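Local coordinates for DUF309 domain-containing protein (Thermus thermophilus, PDB 2CWY) that is of unknown function but folds as a compact, all-helical single-chain protein of the DUF309 family, at residues Met1-Glu6 against Arg37-Val42; Ile43-Ala48 against Arg60-Ala65. All coordinates share one frame; numbering follows the deposited sequence.

Both contacts are made by helix 33-53, the longest helix of this five-helix chain, which meets the N-terminal segment in contact 1 and helix 59-69 in contact 2. Contact 1 packs Met1-Glu6 onto its earlier turns; contact 2 sets helix 59-69 against the next turns, Ile43-Ala48. Their centres lie about 14 Å apart, on opposite sides of the centre of the chain, yet they touch where Gly41 O meets Ala65 CB at 3.5 Å. Helices 17-30 and 81-92 supply side chains around both. The protein's function is unknown, so the two contacts are best read as packing within its helical fold, contact 1 buried and contact 2 partly so.

Contact 1: Met1-Glu6 against Arg37-Val42; sequences MVPDWE and RLLQGV
Trp5 and Pro3 bring the N-terminal end of the chain onto helix 33-53, a buried junction within this all-helical fold. Asp4, between them, is the N-cap of helix 5-13, its OD1 accepting a weak bond from Glu6 N. The Trp5 side chain can be followed inward. CB points toward the facing helix, and CG stands anti to the carbonyl carbon (chi1 -66°), which sends the indole across to three aliphatic side chains. Before it reaches them, its ring takes Pro3 CB on one face, 3.9 Å above the plane and over the centre. NE1, on the five-membered ring, gives a weak hydrogen bond to Met77 O, so the polar atom of this buried indole has a partner. The far rim does the rest: CH2 is 4.0 Å from Leu39 CD2, while CZ2 meets Leu38 CD2 and CZ3 approaches Val42 CG1, all obliquely to the ring. Leu24 of helix 17-30 touches both Pro3 and Val42, whereas from helix 81-92 Trp81 packs on Leu38 and Leu84 on Val42. A single methyl links proline and indole: Leu39 CD2, besides meeting Trp5, rests 3.8 Å from Pro3 CG.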
loop_
_atom_site.group_PDB
_atom_site.type_symbol
_atom_site.label_atom_id
_atom_site.label_comp_id
_atom_site.label_asym_id
_atom_site.label_seq_id
_atom_site.Cartn_x
_atom_site.Cartn_y
_atom_site.Cartn_z
HETATM N N MSE A 1 4.850 -3.060 18.111
HETATM C CA MSE A 1 5.346 -2.166 17.032
HETATM C C MSE A 1 4.571 -2.285 15.725
HETATM O O MSE A 1 4.372 -3.377 15.190
HETATM C CB MSE A 1 6.812 -2.452 16.736
HETATM C CG MSE A 1 7.805 -1.860 17.707
HETATM SE SE MSE A 1 9.546 -2.383 17.083
HETATM C CE MSE A 1 9.346 -4.295 17.369
ATOM N N VAL A 2 4.142 -1.139 15.216
ATOM C CA VAL A 2 3.423 -1.072 13.960
ATOM C C VAL A 2 4.072 0.079 13.217
ATOM O O VAL A 2 4.763 0.897 13.824
ATOM C CB VAL A 2 1.932 -0.803 14.186
ATOM C CG1 VAL A 2 1.325 -1.958 14.983
ATOM C CG2 VAL A 2 1.736 0.505 14.919
ATOM N N PRO A 3 3.868 0.165 11.901
ATOM C CA PRO A 3 4.483 1.253 11.131
ATOM C C PRO A 3 4.204 2.667 11.653
ATOM O O PRO A 3 3.145 2.924 12.215
ATOM C CB PRO A 3 3.882 1.067 9.729
ATOM C CG PRO A 3 3.508 -0.384 9.681
ATOM C CD PRO A 3 2.947 -0.622 11.060
ATOM N N ASP A 4 5.168 3.570 11.483
ATOM C CA ASP A 4 4.963 4.978 11.821
ATOM C C ASP A 4 4.510 5.471 10.442
ATOM O O ASP A 4 5.337 5.711 9.567
ATOM C CB ASP A 4 6.276 5.676 12.194
ATOM C CG ASP A 4 6.106 7.180 12.367
ATOM O OD1 ASP A 4 5.257 7.779 11.668
ATOM O OD2 ASP A 4 6.824 7.775 13.192
ATOM N N TRP A 5 3.201 5.600 10.240
ATOM C CA TRP A 5 2.692 5.998 8.933
ATOM C C TRP A 5 3.160 7.370 8.449
ATOM O O TRP A 5 3.186 7.632 7.248
ATOM C CB TRP A 5 1.156 5.872 8.914
ATOM C CG TRP A 5 0.668 4.441 9.042
ATOM C CD1 TRP A 5 -0.063 3.901 10.067
ATOM C CD2 TRP A 5 0.854 3.381 8.085
ATOM N NE1 TRP A 5 -0.346 2.575 9.801
ATOM C CE2 TRP A 5 0.206 2.235 8.594
ATOM C CE3 TRP A 5 1.502 3.296 6.845
ATOM C CZ2 TRP A 5 0.187 1.009 7.901
ATOM C CZ3 TRP A 5 1.479 2.075 6.152
ATOM C CH2 TRP A 5 0.825 0.953 6.688
ATOM N N GLU A 6 3.551 8.247 9.368
ATOM C CA GLU A 6 4.042 9.550 8.952
ATOM C C GLU A 6 5.321 9.325 8.149
ATOM O O GLU A 6 5.528 9.932 7.106
ATOM C CB GLU A 6 4.318 10.434 10.168
ATOM C CG GLU A 6 4.386 11.926 9.842
ATOM C CD GLU A 6 3.270 12.394 8.894
ATOM O OE1 GLU A 6 2.167 11.794 8.895
ATOM O OE2 GLU A 6 3.493 13.378 8.154
ATOM N N ARG A 37 -3.889 -7.932 6.178
ATOM C CA ARG A 37 -4.490 -7.589 4.897
ATOM C C ARG A 37 -4.168 -6.138 4.537
ATOM O O ARG A 37 -3.795 -5.829 3.400
ATOM C CB ARG A 37 -6.011 -7.806 4.956
ATOM C CG ARG A 37 -6.417 -9.273 4.786
ATOM C CD ARG A 37 -7.884 -9.467 5.127
ATOM N NE ARG A 37 -8.735 -8.572 4.350
ATOM C CZ ARG A 37 -9.952 -8.200 4.730
ATOM N NH1 ARG A 37 -10.451 -8.652 5.875
ATOM N NH2 ARG A 37 -10.658 -7.367 3.977
ATOM N N LEU A 38 -4.304 -5.249 5.515
ATOM C CA LEU A 38 -4.012 -3.853 5.280
ATOM C C LEU A 38 -2.568 -3.666 4.824
ATOM O O LEU A 38 -2.310 -2.972 3.846
ATOM C CB LEU A 38 -4.248 -3.042 6.546
ATOM C CG LEU A 38 -3.736 -1.606 6.424
ATOM C CD1 LEU A 38 -4.655 -0.808 5.500
ATOM C CD2 LEU A 38 -3.672 -0.987 7.774
ATOM N N LEU A 39 -1.623 -4.280 5.536
ATOM C CA LEU A 39 -0.207 -4.139 5.177
ATOM C C LEU A 39 0.082 -4.649 3.765
ATOM O O LEU A 39 0.776 -3.985 2.984
ATOM C CB LEU A 39 0.670 -4.850 6.220
ATOM C CG LEU A 39 0.666 -4.136 7.584
ATOM C CD1 LEU A 39 1.090 -5.094 8.681
ATOM C CD2 LEU A 39 1.598 -2.921 7.533
ATOM N N GLN A 40 -0.467 -5.806 3.415
ATOM C CA GLN A 40 -0.235 -6.327 2.081
ATOM C C GLN A 40 -0.893 -5.448 1.014
ATOM O O GLN A 40 -0.366 -5.313 -0.075
ATOM C CB GLN A 40 -0.741 -7.756 1.956
ATOM C CG GLN A 40 -0.120 -8.464 0.759
ATOM C CD GLN A 40 -0.334 -9.953 0.804
ATOM O OE1 GLN A 40 -1.457 -10.418 0.994
ATOM N NE2 GLN A 40 0.739 -10.713 0.627
ATOM N N GLY A 41 -2.038 -4.855 1.339
ATOM C CA GLY A 41 -2.722 -3.985 0.397
ATOM C C GLY A 41 -1.887 -2.750 0.094
ATOM O O GLY A 41 -1.736 -2.361 -1.063
ATOM N N VAL A 42 -1.342 -2.126 1.133
ATOM C CA VAL A 42 -0.501 -0.939 0.956
ATOM C C VAL A 42 0.767 -1.333 0.172
ATOM O O VAL A 42 1.229 -0.596 -0.704
ATOM C CB VAL A 42 -0.094 -0.333 2.323
ATOM C CG1 VAL A 42 0.891 0.832 2.120
ATOM C CG2 VAL A 42 -1.326 0.145 3.061
#

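Contact 2: Ile43-Ala48 against Arg60-Ala65; sequences ILLAAA and RNLRKA
Leu44 and Ala65 meet through their CB atoms, 3.7 Å apart, where helices 33-53 and 59-69 run side by side. Apolar packing carries much of the interface. Leu45 starts away from the other helix, but its CD2 methyl swings back to Ala65 CB at 3.4 Å, a tight carbon contact, and also touches Leu62 CD1. Leu85 of helix 81-92 touches both Leu45 and Leu62. On the other flank, Leu44 CD1 presses on Lys64 CB at 3.7 Å, the two side chains crossing at about a right angle; the lysine chain then bends at chi3 (67°), which leaves its CE 4.2 Å from Leu44 CD2.

Polar groups join by packing, with no hydrogen bond between the segments. Asn61 CB sits 3.5 Å from Leu44 O and 3.7 Å from Ala48 CB. Its CG is anti to the carbonyl carbon (chi1 -80°), and the side chain reaches across the opposing helix, at about a right angle to that of Leu44, with OD1 3.5 Å from Ala47 CB and ND2 near Leu44 CD2. A glycine here would probably open a gap beside Ala48 and leave the Ala47 methyl without its amide neighbour.

Ala48 and Ala65 suit the close approach of the axes of segments 43-48 and 60-65, 8.0 Å at an angle of 167°: this is a closely packed antiparallel helical hairpin, formed by two helices consecutive in the chain.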
loop_
_atom_site.group_PDB
_atom_site.type_symbol
_atom_site.label_atom_id
_atom_site.label_comp_id
_atom_site.label_asym_id
_atom_site.label_seq_id
_atom_site.Cartn_x
_atom_site.Cartn_y
_atom_site.Cartn_z
ATOM N N ILE A 43 1.325 -2.497 0.500
ATOM C CA ILE A 43 2.503 -2.991 -0.193
ATOM C C ILE A 43 2.204 -3.151 -1.693
ATOM O O ILE A 43 3.018 -2.771 -2.539
ATOM C CB ILE A 43 2.959 -4.355 0.397
ATOM C CG1 ILE A 43 3.752 -4.128 1.692
ATOM C CG2 ILE A 43 3.781 -5.130 -0.632
ATOM C CD1 ILE A 43 4.041 -5.408 2.447
ATOM N N LEU A 44 1.034 -3.701 -2.016
ATOM C CA LEU A 44 0.658 -3.925 -3.417
ATOM C C LEU A 44 0.380 -2.622 -4.172
ATOM O O LEU A 44 0.593 -2.548 -5.381
ATOM C CB LEU A 44 -0.558 -4.867 -3.485
ATOM C CG LEU A 44 -0.267 -6.325 -3.078
ATOM C CD1 LEU A 44 -1.576 -7.075 -2.754
ATOM C CD2 LEU A 44 0.475 -7.009 -4.220
ATOM N N LEU A 45 -0.105 -1.600 -3.470
ATOM C CA LEU A 45 -0.339 -0.306 -4.112
ATOM C C LEU A 45 1.032 0.298 -4.428
ATOM O O LEU A 45 1.255 0.833 -5.523
ATOM C CB LEU A 45 -1.104 0.637 -3.179
ATOM C CG LEU A 45 -2.524 0.203 -2.806
ATOM C CD1 LEU A 45 -3.163 1.283 -1.938
ATOM C CD2 LEU A 45 -3.345 -0.013 -4.062
ATOM N N ALA A 46 1.951 0.220 -3.466
ATOM C CA ALA A 46 3.297 0.746 -3.694
ATOM C C ALA A 46 3.923 -0.008 -4.877
ATOM O O ALA A 46 4.520 0.597 -5.777
ATOM C CB ALA A 46 4.163 0.578 -2.426
ATOM N N ALA A 47 3.771 -1.329 -4.874
ATOM C CA ALA A 47 4.325 -2.169 -5.937
ATOM C C ALA A 47 3.762 -1.797 -7.307
ATOM O O ALA A 47 4.483 -1.818 -8.308
ATOM C CB ALA A 47 4.051 -3.657 -5.624
ATOM N N ALA A 48 2.476 -1.462 -7.352
ATOM C CA ALA A 48 1.830 -1.079 -8.605
ATOM C C ALA A 48 2.476 0.181 -9.170
ATOM O O ALA A 48 2.797 0.249 -10.355
ATOM C CB ALA A 48 0.344 -0.829 -8.376
ATOM N N ARG A 60 -2.608 -5.264 -12.199
ATOM C CA ARG A 60 -2.711 -6.566 -11.538
ATOM C C ARG A 60 -2.480 -6.358 -10.033
ATOM O O ARG A 60 -3.220 -6.889 -9.194
ATOM C CB ARG A 60 -1.687 -7.548 -12.124
ATOM C CG ARG A 60 -1.816 -8.970 -11.585
ATOM C CD ARG A 60 -0.908 -9.949 -12.341
ATOM N NE ARG A 60 -1.173 -11.338 -11.964
ATOM C CZ ARG A 60 -0.532 -12.389 -12.471
ATOM N NH1 ARG A 60 0.420 -12.214 -13.383
ATOM N NH2 ARG A 60 -0.841 -13.618 -12.066
ATOM N N ASN A 61 -1.458 -5.574 -9.701
ATOM C CA ASN A 61 -1.158 -5.256 -8.311
ATOM C C ASN A 61 -2.303 -4.446 -7.681
ATOM O O ASN A 61 -2.700 -4.717 -6.550
ATOM C CB ASN A 61 0.171 -4.492 -8.222
ATOM C CG ASN A 61 1.387 -5.415 -8.294
ATOM O OD1 ASN A 61 2.522 -4.963 -8.489
ATOM N ND2 ASN A 61 1.155 -6.705 -8.125
ATOM N N LEU A 62 -2.852 -3.467 -8.407
ATOM C CA LEU A 62 -3.966 -2.680 -7.863
ATOM C C LEU A 62 -5.149 -3.600 -7.552
ATOM O O LEU A 62 -5.774 -3.477 -6.494
ATOM C CB LEU A 62 -4.422 -1.594 -8.847
ATOM C CG LEU A 62 -5.687 -0.842 -8.428
ATOM C CD1 LEU A 62 -5.460 -0.146 -7.101
ATOM C CD2 LEU A 62 -6.073 0.160 -9.500
ATOM N N ARG A 63 -5.447 -4.526 -8.469
ATOM C CA ARG A 63 -6.549 -5.472 -8.282
ATOM C C ARG A 63 -6.332 -6.327 -7.027
ATOM O O ARG A 63 -7.259 -6.533 -6.229
ATOM C CB ARG A 63 -6.695 -6.399 -9.508
ATOM C CG ARG A 63 -7.468 -7.692 -9.211
ATOM C CD ARG A 63 -7.820 -8.492 -10.471
ATOM N NE ARG A 63 -6.696 -8.681 -11.387
ATOM C CZ ARG A 63 -5.565 -9.320 -11.090
ATOM N NH1 ARG A 63 -5.379 -9.849 -9.886
ATOM N NH2 ARG A 63 -4.621 -9.452 -12.018
ATOM N N LYS A 64 -5.113 -6.828 -6.849
ATOM C CA LYS A 64 -4.815 -7.645 -5.668
ATOM C C LYS A 64 -4.930 -6.802 -4.398
ATOM O O LYS A 64 -5.420 -7.273 -3.366
ATOM C CB LYS A 64 -3.418 -8.242 -5.792
ATOM C CG LYS A 64 -3.323 -9.245 -6.935
ATOM C CD LYS A 64 -1.883 -9.555 -7.285
ATOM C CE LYS A 64 -1.180 -10.287 -6.177
ATOM N NZ LYS A 64 0.222 -10.624 -6.594
ATOM N N ALA A 65 -4.470 -5.556 -4.470
ATOM C CA ALA A 65 -4.567 -4.664 -3.320
ATOM C C ALA A 65 -6.033 -4.435 -2.948
ATOM O O ALA A 65 -6.403 -4.466 -1.773
ATOM C CB ALA A 65 -3.900 -3.330 -3.629
#